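Local coordinates for exopolysaccharide biosynthesis protein (Pantoea stewartii subsp. stewartii DC283, PDB 6TGF) that modifies the exopolysaccharide of the bacterium's glycan biofilm, probably as a hydrolase, and has a parallel beta-helix fold like that of bacteriophage tailspikes, at residues A124-L132 against F141-P149; V173-P181 against Q215-W226. All blocks are in the same frame, centred on the assembly; numbering follows the deposited sequence.

Contact 1: residues A124-L132 against F141-P149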
# COMPACT_ATOMS: atom_id res chain seq x y z
N ALA B 124 30.60 24.81 54.03
CA ALA B 124 29.63 25.70 54.71
C ALA B 124 28.24 25.08 54.64
O ALA B 124 28.11 23.97 54.08
CB ALA B 124 29.66 27.07 54.07
N ASN B 125 27.24 25.76 55.21
CA ASN B 125 25.81 25.34 55.18
C ASN B 125 25.36 25.29 53.72
O ASN B 125 25.51 26.27 53.00
CB ASN B 125 24.94 26.29 56.00
CG ASN B 125 23.55 25.75 56.29
OD1 ASN B 125 22.98 25.02 55.48
ND2 ASN B 125 23.00 26.12 57.43
N PRO B 126 24.81 24.15 53.22
CA PRO B 126 24.27 24.09 51.86
C PRO B 126 23.20 25.16 51.64
O PRO B 126 23.10 25.66 50.53
CB PRO B 126 23.69 22.67 51.74
CG PRO B 126 23.57 22.17 53.17
CD PRO B 126 24.69 22.86 53.93
N SER B 127 22.43 25.48 52.68
CA SER B 127 21.50 26.64 52.73
C SER B 127 22.30 27.89 53.09
O SER B 127 22.69 28.02 54.27
CB SER B 127 20.37 26.39 53.70
OG SER B 127 19.37 27.39 53.57
N HIS B 128 22.55 28.77 52.12
CA HIS B 128 23.35 30.01 52.29
C HIS B 128 23.01 31.03 51.20
O HIS B 128 22.62 30.62 50.09
CB HIS B 128 24.85 29.69 52.29
CG HIS B 128 25.36 29.14 51.00
ND1 HIS B 128 25.40 27.79 50.73
CD2 HIS B 128 25.85 29.76 49.90
CE1 HIS B 128 25.89 27.59 49.53
NE2 HIS B 128 26.17 28.78 48.99
N ALA B 129 23.13 32.32 51.53
CA ALA B 129 23.21 33.45 50.58
C ALA B 129 24.64 33.51 50.04
O ALA B 129 25.57 33.15 50.79
CB ALA B 129 22.84 34.74 51.26
N MET B 130 24.81 33.94 48.78
CA MET B 130 26.14 34.10 48.13
C MET B 130 26.16 35.40 47.34
O MET B 130 25.21 35.66 46.57
CB MET B 130 26.43 32.92 47.20
CG MET B 130 27.88 32.86 46.75
SD MET B 130 28.15 31.59 45.48
CE MET B 130 28.44 30.16 46.52
N ALA B 131 27.22 36.20 47.52
CA ALA B 131 27.44 37.50 46.86
C ALA B 131 28.87 37.55 46.30
O ALA B 131 29.81 37.20 47.04
CB ALA B 131 27.19 38.63 47.83
N LEU B 132 29.01 37.97 45.04
CA LEU B 132 30.32 38.17 44.37
C LEU B 132 30.40 39.62 43.86
O LEU B 132 29.49 40.03 43.11
CB LEU B 132 30.46 37.17 43.21
CG LEU B 132 31.78 37.22 42.44
CD1 LEU B 132 32.95 36.83 43.33
CD2 LEU B 132 31.72 36.31 41.23
N PHE B 141 26.97 38.70 41.26
CA PHE B 141 25.76 38.09 41.87
C PHE B 141 25.39 38.84 43.16
O PHE B 141 26.27 39.47 43.77
CB PHE B 141 25.96 36.63 42.29
CG PHE B 141 26.70 35.74 41.33
CD1 PHE B 141 26.10 35.31 40.16
CD2 PHE B 141 27.98 35.28 41.63
CE1 PHE B 141 26.78 34.46 39.29
CE2 PHE B 141 28.65 34.44 40.76
CZ PHE B 141 28.05 34.03 39.59
N ASN B 142 24.12 38.73 43.56
CA ASN B 142 23.63 39.01 44.93
C ASN B 142 22.42 38.09 45.18
O ASN B 142 21.28 38.55 45.00
CB ASN B 142 23.30 40.49 45.14
CG ASN B 142 22.92 40.82 46.56
OD1 ASN B 142 23.24 40.07 47.49
ND2 ASN B 142 22.23 41.93 46.75
N ILE B 143 22.69 36.84 45.56
CA ILE B 143 21.66 35.76 45.72
C ILE B 143 21.39 35.56 47.20
O ILE B 143 22.28 35.15 47.95
CB ILE B 143 22.13 34.47 45.02
CG1 ILE B 143 22.46 34.71 43.55
CG2 ILE B 143 21.10 33.36 45.20
CD1 ILE B 143 23.33 33.64 42.93
N PRO B 144 20.16 35.84 47.68
CA PRO B 144 19.84 35.72 49.11
C PRO B 144 19.68 34.26 49.57
O PRO B 144 19.84 34.02 50.75
CB PRO B 144 18.51 36.48 49.23
CG PRO B 144 17.85 36.29 47.87
CD PRO B 144 19.00 36.26 46.88
N ASP B 145 19.37 33.35 48.65
CA ASP B 145 19.26 31.89 48.92
C ASP B 145 19.54 31.14 47.62
O ASP B 145 18.73 31.26 46.68
CB ASP B 145 17.90 31.54 49.52
CG ASP B 145 17.75 30.09 49.95
OD1 ASP B 145 18.78 29.39 50.04
OD2 ASP B 145 16.60 29.67 50.21
N VAL B 146 20.64 30.38 47.57
CA VAL B 146 21.11 29.62 46.37
C VAL B 146 20.19 28.42 46.13
O VAL B 146 20.33 27.79 45.07
CB VAL B 146 22.58 29.19 46.49
CG1 VAL B 146 23.51 30.39 46.69
CG2 VAL B 146 22.81 28.15 47.58
N SER B 147 19.29 28.11 47.07
CA SER B 147 18.31 27.00 47.00
C SER B 147 17.02 27.45 46.29
O SER B 147 16.20 26.56 45.97
CB SER B 147 18.01 26.45 48.37
OG SER B 147 19.21 26.04 49.02
N GLN B 148 16.84 28.75 46.06
CA GLN B 148 15.64 29.33 45.38
C GLN B 148 16.06 30.03 44.09
O GLN B 148 17.08 30.71 44.05
CB GLN B 148 14.92 30.33 46.30
CG GLN B 148 14.33 29.70 47.55
CD GLN B 148 13.41 28.55 47.24
OE1 GLN B 148 12.57 28.62 46.34
NE2 GLN B 148 13.56 27.47 47.99
N PRO B 149 15.27 29.88 42.99
CA PRO B 149 15.56 30.58 41.74
C PRO B 149 15.12 32.06 41.79
O PRO B 149 15.95 32.89 41.47
CB PRO B 149 14.73 29.80 40.71
CG PRO B 149 13.55 29.28 41.50
CD PRO B 149 14.08 29.02 42.89
O HOH W 1 17.45 27.42 51.74
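Val-146 and His-128 form the tightly packed end of this antiparallel hairpin contact. Val-146 CG2 sits over one face of the imidazole, 3.8 Å from the ring centroid of His-128 and 20° off the normal, displaced toward the ring's rim. The ring comes to lie there because chi1 of His-128 (65°) sets CG between the backbone N and the carbonyl carbon, and ND1 donates to Asn-125 O (2.7 Å), which limits its rotation. Val-146 N meanwhile binds His-128 O at 3.2 Å, so backbone and side chain grip the same residue. Val-146 CG1, the other methyl, packs on Met-130 CB.

Between these segments the ladder is firm at Met-130 and Ile-143, a hydrogen-bonded pair joined both ways (Met-130 N to Ile-143 O, 2.9 Å). It slackens at Leu-132 and Phe-141, where both backbone bonds are weak, but there the side chains lie alongside each other, Leu-132 CB reaching Phe-141 CD2 at 3.5 Å.

The polar side is looser: Ser-127 OG and Asp-145 OD1 stay 4.1 Å apart, and a water connects Ser-127 OG to Asp-145 OD2. Asp-145 OD1 also accepts from Ser-147 N, an Asx turn.

Strand 139-143 is an outer strand of a four-stranded antiparallel sheet. Strand 129-134 pairs on its other edge with strand 69-74, while Ile-50 and Leu-51 of strand 48-51 touch His-128 and Met-130.

Contact 2: residues V173-P181 against Q215-W226; sequences VDDLRKTRP and QGVIFSGDGFHW. With EDO (1,2-ethanediol), chain C.
With chi1 at -61°, Trp-226 carries its indole into a slot between Leu-176 and Pro-181; Leu-176, CG anti to its own backbone N (-174°), swings CD1 over the five-membered ring. That methyl stands 3.6 Å from the ring centroid of Trp-226, only 10° off the normal, and Pro-181 CG covers the opposite face over the six-membered ring. At the indole edge NE1 donates to Thr-179 O (2.9 Å), with the acceptor in the ring plane and the donor nearly in line with the carbonyl bond.

Phe-224 is enclosed in a similar way: Arg-180 CA lies over the centre of one face at 3.8 Å from the ring centroid of Phe-224, and Gly-221 CA lies toward the rim of the other. Pro-181 CD adds a contact of 3.5 Å with Phe-224 CD1. At the start of helix 173-176, Val-173 CG1 rides over a face of Phe-219, 3.5 Å from its CE1.

The extended chain of Arg-177 passes Ser-220 O, and its NE, at the edge of the Phe-219 ring, forms a salt bridge with Asp-213. One water takes Asp-222 N and gives to Arg-177 O (2.9 Å), bridging the segments.

The chemistry is therefore mainly CH-pi packing: aromatic faces are covered by aliphatic groups, while the hydrogen bond to Thr-179 O satisfies the buried indole N-H and helps fix the indole's edge.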
# COMPACT_ATOMS: atom_id res chain seq x y z
N VAL B 173 30.37 14.04 31.46
CA VAL B 173 29.35 13.84 32.53
C VAL B 173 30.08 13.44 33.82
O VAL B 173 29.60 13.81 34.91
CB VAL B 173 28.24 12.83 32.17
CG1 VAL B 173 27.60 13.12 30.83
CG2 VAL B 173 28.73 11.39 32.21
N ASP B 174 31.18 12.69 33.68
CA ASP B 174 32.10 12.33 34.80
C ASP B 174 32.43 13.61 35.59
O ASP B 174 32.30 13.58 36.83
CB ASP B 174 33.38 11.67 34.28
CG ASP B 174 33.21 10.22 33.83
OD1 ASP B 174 32.10 9.68 33.99
OD2 ASP B 174 34.19 9.66 33.31
N ASP B 175 32.80 14.68 34.89
CA ASP B 175 33.15 16.00 35.48
C ASP B 175 31.88 16.73 35.92
O ASP B 175 31.94 17.44 36.95
CB ASP B 175 33.98 16.84 34.50
CG ASP B 175 35.38 16.29 34.28
OD1 ASP B 175 36.13 16.17 35.27
OD2 ASP B 175 35.71 15.97 33.12
N LEU B 176 30.77 16.56 35.18
CA LEU B 176 29.45 17.19 35.49
C LEU B 176 28.92 16.66 36.83
O LEU B 176 28.39 17.48 37.61
CB LEU B 176 28.46 16.90 34.36
CG LEU B 176 27.11 17.59 34.47
CD1 LEU B 176 27.25 19.10 34.34
CD2 LEU B 176 26.14 17.07 33.42
N ARG B 177 29.05 15.35 37.08
CA ARG B 177 28.57 14.68 38.31
C ARG B 177 29.41 15.10 39.52
O ARG B 177 28.96 14.84 40.66
CB ARG B 177 28.61 13.16 38.14
CG ARG B 177 27.50 12.60 37.27
CD ARG B 177 27.81 11.19 36.80
NE ARG B 177 26.72 10.59 36.05
CZ ARG B 177 26.83 9.48 35.32
NH1 ARG B 177 27.98 8.84 35.23
NH2 ARG B 177 25.78 9.02 34.67
N LYS B 178 30.57 15.72 39.29
CA LYS B 178 31.52 16.16 40.35
C LYS B 178 31.42 17.68 40.56
O LYS B 178 32.00 18.16 41.56
CB LYS B 178 32.95 15.76 39.97
CG LYS B 178 33.26 14.28 40.13
CD LYS B 178 34.53 13.85 39.43
CE LYS B 178 35.05 12.51 39.92
NZ LYS B 178 36.33 12.15 39.26
N THR B 179 30.73 18.40 39.68
CA THR B 179 30.59 19.88 39.72
C THR B 179 29.28 20.26 40.41
O THR B 179 28.22 20.09 39.78
CB THR B 179 30.64 20.48 38.31
OG1 THR B 179 31.86 20.06 37.68
CG2 THR B 179 30.56 21.99 38.31
N ARG B 180 29.34 20.75 41.65
CA ARG B 180 28.17 21.30 42.38
C ARG B 180 27.75 22.60 41.71
O ARG B 180 28.59 23.46 41.45
CB ARG B 180 28.50 21.52 43.86
CG ARG B 180 27.41 22.24 44.65
CD ARG B 180 27.67 22.25 46.14
NE ARG B 180 26.88 21.25 46.85
CZ ARG B 180 25.81 21.49 47.61
NH1 ARG B 180 25.37 22.73 47.78
NH2 ARG B 180 25.18 20.49 48.19
N PRO B 181 26.44 22.79 41.39
CA PRO B 181 25.96 24.08 40.89
C PRO B 181 26.23 25.22 41.88
O PRO B 181 26.21 24.97 43.08
CB PRO B 181 24.44 23.88 40.73
CG PRO B 181 24.25 22.38 40.64
CD PRO B 181 25.38 21.78 41.46
N GLN B 215 21.21 8.83 33.49
CA GLN B 215 22.38 8.63 32.58
C GLN B 215 22.17 9.32 31.22
O GLN B 215 22.95 9.02 30.30
CB GLN B 215 22.66 7.14 32.37
CG GLN B 215 23.58 6.53 33.42
CD GLN B 215 23.95 5.11 33.10
OE1 GLN B 215 25.10 4.80 32.81
NE2 GLN B 215 22.96 4.23 33.13
N GLY B 216 21.19 10.24 31.11
CA GLY B 216 20.83 10.88 29.83
C GLY B 216 20.30 12.29 30.00
O GLY B 216 20.85 13.21 29.37
N VAL B 217 19.24 12.45 30.81
CA VAL B 217 18.54 13.75 31.04
C VAL B 217 18.93 14.30 32.42
O VAL B 217 19.11 15.54 32.52
CB VAL B 217 17.02 13.58 30.88
CG1 VAL B 217 16.27 14.88 31.11
CG2 VAL B 217 16.66 12.99 29.52
N ILE B 218 19.07 13.44 33.43
CA ILE B 218 19.47 13.79 34.82
C ILE B 218 20.84 13.16 35.12
O ILE B 218 20.94 11.92 35.07
CB ILE B 218 18.41 13.33 35.84
CG1 ILE B 218 17.02 13.92 35.56
CG2 ILE B 218 18.86 13.60 37.27
CD1 ILE B 218 16.92 15.41 35.81
N PHE B 219 21.84 14.00 35.42
CA PHE B 219 23.18 13.60 35.94
C PHE B 219 23.35 14.18 37.34
O PHE B 219 23.43 15.42 37.46
CB PHE B 219 24.29 14.06 34.99
CG PHE B 219 24.15 13.57 33.58
CD1 PHE B 219 24.67 12.34 33.20
CD2 PHE B 219 23.47 14.32 32.63
CE1 PHE B 219 24.53 11.89 31.89
CE2 PHE B 219 23.34 13.87 31.33
CZ PHE B 219 23.87 12.65 30.96
N SER B 220 23.40 13.32 38.36
CA SER B 220 23.37 13.71 39.80
C SER B 220 24.71 13.41 40.47
O SER B 220 25.40 12.45 40.05
CB SER B 220 22.23 13.02 40.51
OG SER B 220 22.27 11.62 40.31
N GLY B 221 25.06 14.22 41.47
CA GLY B 221 26.21 14.03 42.37
C GLY B 221 25.76 13.94 43.81
O GLY B 221 24.60 13.55 44.04
N ASP B 222 26.63 14.32 44.75
CA ASP B 222 26.36 14.24 46.21
C ASP B 222 25.59 15.50 46.64
O ASP B 222 26.23 16.51 46.96
CB ASP B 222 27.66 14.05 47.00
CG ASP B 222 27.48 13.43 48.38
OD1 ASP B 222 26.32 13.26 48.80
OD2 ASP B 222 28.50 13.12 49.01
N GLY B 223 24.25 15.43 46.61
CA GLY B 223 23.34 16.48 47.10
C GLY B 223 23.00 17.51 46.03
O GLY B 223 22.62 18.64 46.40
N PHE B 224 23.12 17.13 44.76
CA PHE B 224 22.79 17.99 43.59
C PHE B 224 22.62 17.13 42.34
O PHE B 224 22.99 15.94 42.35
CB PHE B 224 23.87 19.05 43.36
CG PHE B 224 25.20 18.49 42.92
CD1 PHE B 224 25.47 18.25 41.58
CD2 PHE B 224 26.20 18.21 43.85
CE1 PHE B 224 26.69 17.74 41.18
CE2 PHE B 224 27.42 17.70 43.44
CZ PHE B 224 27.66 17.47 42.11
N HIS B 225 22.09 17.74 41.27
CA HIS B 225 21.97 17.14 39.92
C HIS B 225 21.90 18.24 38.86
O HIS B 225 21.70 19.41 39.24
CB HIS B 225 20.76 16.19 39.86
CG HIS B 225 19.45 16.87 39.71
ND1 HIS B 225 18.68 17.26 40.79
CD2 HIS B 225 18.75 17.23 38.61
CE1 HIS B 225 17.58 17.83 40.37
NE2 HIS B 225 17.59 17.83 39.03
N TRP B 226 22.08 17.85 37.60
CA TRP B 226 21.92 18.72 36.40
C TRP B 226 20.84 18.11 35.50
O TRP B 226 20.93 16.91 35.20
CB TRP B 226 23.25 18.87 35.66
CG TRP B 226 24.34 19.49 36.48
CD1 TRP B 226 25.23 18.84 37.28
CD2 TRP B 226 24.66 20.89 36.57
NE1 TRP B 226 26.08 19.74 37.86
CE2 TRP B 226 25.75 21.00 37.45
CE3 TRP B 226 24.13 22.06 36.00
CZ2 TRP B 226 26.33 22.23 37.77
CZ3 TRP B 226 24.69 23.27 36.32
CH2 TRP B 226 25.78 23.36 37.19
C1 EDO C . 34.60 8.23 29.55
O1 EDO C . 33.67 8.29 30.62
C2 EDO C . 35.07 6.85 29.26
O2 EDO C . 34.14 5.84 29.60
O HOH W 2 29.23 14.19 43.44

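Contact 1 closes before contact 2 opens along the chain, and the unmodelled residues 150-165 fall between them. Their centres are 19 Å apart and their nearest atoms about 4 Å, without touching. Contact 1 belongs to the four-stranded antiparallel sheet of strands 105-107, 69-74, 129-134 and 139-143; contact 2 packs helix 173-176 and the following turn against the mixed sheet whose strand 218-221 pairs with 224-228. Neighbouring parts are loosely tied: Ile-143 touches Phe-183, two residues beyond segment 173-181, and Glu-54 of helix 53-57, in the head-binding region like contact 1, touches Thr-179. Both contacts sit in the N-terminal part, all segments preceding the beta-helix strands from 271 onward.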